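Local coordinates for HTH hxlR-type domain-containing protein (Enterococcus faecalis, PDB 1Z7U), which is a putative transcriptional regulator of the winged helix-turn-helix type that probably binds DNA as a dimer, at residues Met28-Gln33 and Arg43-Ile48. Sequence-based numbering, arbitrary orientation. Where two conformers were deposited one is given.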
HETATM    1  N   MSE A  28     -12.669  -8.527  -0.089  1.00 29.04           N
HETATM    2  CA  MSE A  28     -12.128  -8.148   1.202  1.00 31.33           C
HETATM    3  C   MSE A  28     -13.028  -7.150   1.950  1.00 29.89           C
HETATM    4  O   MSE A  28     -13.216  -7.286   3.169  1.00 29.78           O
HETATM    5  CB  MSE A  28     -10.707  -7.600   1.027  1.00 30.47           C
HETATM    6  CG  MSE A  28     -10.106  -6.994   2.276  1.00 32.58           C
HETATM    7 SE   MSE A  28      -8.187  -6.602   2.101  1.00 39.91          SE
HETATM    8  CE  MSE A  28      -7.485  -8.456   2.437  1.00 33.62           C
ATOM      9  N   ASP A  29     -13.566  -6.160   1.225  1.00 29.26           N
ATOM     10  CA  ASP A  29     -14.532  -5.202   1.781  1.00 28.84           C
ATOM     11  C   ASP A  29     -15.762  -5.920   2.343  1.00 28.92           C
ATOM     12  O   ASP A  29     -16.227  -5.596   3.433  1.00 28.95           O
ATOM     13  CB  ASP A  29     -14.986  -4.187   0.728  1.00 28.46           C
ATOM     14  CG  ASP A  29     -14.045  -2.988   0.594  1.00 28.95           C
ATOM     15  OD1 ASP A  29     -13.204  -2.751   1.477  1.00 27.57           O
ATOM     16  OD2 ASP A  29     -14.158  -2.265  -0.421  1.00 31.00           O
ATOM     17  N   GLU A  30     -16.271  -6.902   1.600  1.00 28.94           N
ATOM     18  CA  GLU A  30     -17.438  -7.684   2.036  1.00 29.49           C
ATOM     19  C   GLU A  30     -17.135  -8.524   3.261  1.00 28.98           C
ATOM     20  O   GLU A  30     -17.937  -8.594   4.176  1.00 28.86           O
ATOM     21  CB  GLU A  30     -17.958  -8.590   0.917  1.00 29.41           C
ATOM     22  CG  GLU A  30     -18.618  -7.851  -0.236  1.00 32.19           C
ATOM     23  CD  GLU A  30     -19.808  -7.010   0.209  1.00 35.04           C
ATOM     24  OE1 GLU A  30     -20.553  -7.473   1.104  1.00 37.39           O
ATOM     25  OE2 GLU A  30     -19.991  -5.889  -0.330  1.00 35.24           O
ATOM     26  N   LEU A  31     -15.966  -9.152   3.281  1.00 29.06           N
ATOM     27  CA  LEU A  31     -15.576  -9.990   4.411  1.00 29.15           C
ATOM     28  C   LEU A  31     -15.223  -9.187   5.651  1.00 29.32           C
ATOM     29  O   LEU A  31     -15.414  -9.654   6.778  1.00 29.17           O
ATOM     30  CB  LEU A  31     -14.435 -10.936   4.023  1.00 28.82           C
ATOM     31  CG  LEU A  31     -14.753 -11.917   2.892  1.00 29.09           C
ATOM     32  CD1 LEU A  31     -13.571 -12.831   2.605  1.00 28.89           C
ATOM     33  CD2 LEU A  31     -15.999 -12.741   3.195  1.00 27.71           C
ATOM     34  N   PHE A  32     -14.694  -7.982   5.454  1.00 30.12           N
ATOM     35  CA  PHE A  32     -14.423  -7.104   6.590  1.00 30.38           C
ATOM     36  C   PHE A  32     -15.696  -6.770   7.390  1.00 31.27           C
ATOM     37  O   PHE A  32     -15.643  -6.685   8.616  1.00 31.25           O
ATOM     38  CB  PHE A  32     -13.698  -5.823   6.170  1.00 29.72           C
ATOM     39  CG  PHE A  32     -13.390  -4.909   7.324  1.00 28.18           C
ATOM     40  CD1 PHE A  32     -12.282  -5.130   8.117  1.00 27.87           C
ATOM     41  CD2 PHE A  32     -14.224  -3.839   7.620  1.00 27.87           C
ATOM     42  CE1 PHE A  32     -11.995  -4.289   9.189  1.00 29.40           C
ATOM     43  CE2 PHE A  32     -13.960  -2.999   8.678  1.00 27.64           C
ATOM     44  CZ  PHE A  32     -12.839  -3.223   9.474  1.00 28.77           C
ATOM     45  N   GLN A  33     -16.834  -6.558   6.738  0.50 32.02           N
ATOM     46  CA  GLN A  33     -18.050  -6.275   7.518  0.50 32.97           C
ATOM     47  C   GLN A  33     -18.497  -7.459   8.395  0.50 33.26           C
ATOM     48  O   GLN A  33     -19.210  -7.274   9.388  0.50 32.79           O
ATOM     49  CB  GLN A  33     -19.203  -5.725   6.659  0.50 33.05           C
ATOM     50  CG  GLN A  33     -19.493  -6.440   5.350  0.50 33.29           C
ATOM     51  CD  GLN A  33     -20.498  -5.689   4.473  0.50 33.67           C
ATOM     52  OE1 GLN A  33     -20.904  -4.566   4.785  0.50 34.25           O
ATOM     53  NE2 GLN A  33     -20.894  -6.309   3.363  0.50 33.71           N
ATOM     54  N   ARG A  43     -24.672 -12.124  -4.418  1.00 41.31           N
ATOM     55  CA  ARG A  43     -25.647 -11.031  -4.444  1.00 42.56           C
ATOM     56  C   ARG A  43     -25.009  -9.645  -4.325  1.00 42.62           C
ATOM     57  O   ARG A  43     -25.332  -8.739  -5.107  1.00 42.98           O
ATOM     58  CB  ARG A  43     -26.740 -11.246  -3.390  1.00 42.31           C
ATOM     59  CG  ARG A  43     -27.835 -12.194  -3.870  1.00 43.91           C
ATOM     60  CD  ARG A  43     -28.862 -12.521  -2.794  1.00 44.10           C
ATOM     61  NE  ARG A  43     -28.485 -13.702  -2.013  1.00 48.77           N
ATOM     62  CZ  ARG A  43     -28.219 -13.701  -0.702  1.00 50.36           C
ATOM     63  NH1 ARG A  43     -27.883 -14.837  -0.098  1.00 51.05           N
ATOM     64  NH2 ARG A  43     -28.290 -12.578   0.013  1.00 50.77           N
ATOM     65  N   ALA A  44     -24.098  -9.495  -3.362  1.00 42.74           N
ATOM     66  CA  ALA A  44     -23.439  -8.220  -3.080  1.00 42.79           C
ATOM     67  C   ALA A  44     -22.535  -7.734  -4.216  1.00 43.06           C
ATOM     68  O   ALA A  44     -22.399  -6.537  -4.435  1.00 43.10           O
ATOM     69  CB  ALA A  44     -22.652  -8.313  -1.787  1.00 42.80           C
ATOM     70  N   LEU A  45     -21.924  -8.664  -4.940  1.00 43.38           N
ATOM     71  CA  LEU A  45     -20.974  -8.300  -5.976  1.00 43.60           C
ATOM     72  C   LEU A  45     -21.603  -8.471  -7.345  1.00 43.98           C
ATOM     73  O   LEU A  45     -21.648  -9.568  -7.894  1.00 44.18           O
ATOM     74  CB  LEU A  45     -19.678  -9.105  -5.831  1.00 43.70           C
ATOM     75  CG  LEU A  45     -18.979  -8.962  -4.471  1.00 43.12           C
ATOM     76  CD1 LEU A  45     -17.794  -9.875  -4.388  1.00 42.52           C
ATOM     77  CD2 LEU A  45     -18.555  -7.524  -4.232  1.00 43.67           C
ATOM     78  N   ASP A  46     -22.089  -7.360  -7.883  1.00 44.46           N
ATOM     79  CA  ASP A  46     -22.879  -7.363  -9.108  1.00 44.90           C
ATOM     80  C   ASP A  46     -22.066  -7.704 -10.356  1.00 44.11           C
ATOM     81  O   ASP A  46     -21.131  -6.984 -10.729  1.00 44.22           O
ATOM     82  CB  ASP A  46     -23.583  -6.014  -9.288  1.00 45.59           C
ATOM     83  CG  ASP A  46     -25.049  -6.172  -9.662  1.00 48.52           C
ATOM     84  OD1 ASP A  46     -25.401  -5.958 -10.851  1.00 51.16           O
ATOM     85  OD2 ASP A  46     -25.849  -6.528  -8.761  1.00 51.24           O
ATOM     86  N   GLY A  47     -22.434  -8.807 -11.001  1.00 43.05           N
ATOM     87  CA  GLY A  47     -21.825  -9.181 -12.269  1.00 41.88           C
ATOM     88  C   GLY A  47     -20.686 -10.172 -12.160  1.00 40.94           C
ATOM     89  O   GLY A  47     -20.079 -10.529 -13.173  1.00 41.28           O
ATOM     90  N   ILE A  48     -20.375 -10.595 -10.935  1.00 39.96           N
ATOM     91  CA  ILE A  48     -19.410 -11.667 -10.713  1.00 38.89           C
ATOM     92  C   ILE A  48     -20.107 -13.004 -10.938  1.00 38.61           C
ATOM     93  O   ILE A  48     -21.244 -13.211 -10.502  1.00 38.34           O
ATOM     94  CB  ILE A  48     -18.763 -11.622  -9.287  1.00 38.93           C
ATOM     95  CG1 ILE A  48     -17.434 -12.398  -9.276  1.00 38.23           C
ATOM     96  CG2 ILE A  48     -19.724 -12.143  -8.224  1.00 37.92           C
ATOM     97  CD1 ILE A  48     -16.598 -12.218  -8.014  1.00 38.27           C
TER
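In the winged helix-turn-helix domain, helix 24-33 packs beside the short helix 38-44, and Glu30 bridges the two by lying against Ala44, the last residue of that short helix, and Leu45, just beyond it. The backbones stay well apart: the nearest pair of CA atoms, Glu30 and Ala44, is separated by 7.9 Å. Side chains alone close the gap, over a modest 107 Å² of buried surface, summed over both sides.

Glu30 leaves its helix with CG anti to the carbonyl carbon (chi1 -70°), and a bend at chi2 (-59°) lays the flat face of the carboxylate against the methyl of Ala44. The near-equal distances are the evidence: Glu30 OE1 and CD are each 3.7 Å from Ala44 CB, and Glu30 OE2 lies 3.9 Å from the same carbon. This is van der Waals contact between a carboxylate and an aliphatic carbon, not a charge pairing. Nearer the backbone, Glu30 CG touches one branch of Leu45, its CD2, at 4.0 Å; the two side chains run past one another in opposite directions.

Leu45 is the first residue beyond helix 38-44 to leave helical backbone angles, and a type II turn from Leu45 to Ile48 follows, with Gly47 at positive phi (96°). A weak bond from Ile48 N to Leu45 O, 3.5 Å long, spans this turn, which lies on the link to helix 50-63, probably the recognition helix as in other winged-helix proteins.

Leu45 also packs on Ser26, Leu27 and Trp23, joining the turn to the first turn of helix 24-33 and the loop before it, while Ile48 rests on Trp23. Leu31 touches Tyr80 and Leu82 of strand 77-82, and Met28 reaches Tyr90 and Leu93 of the long helix 84-110.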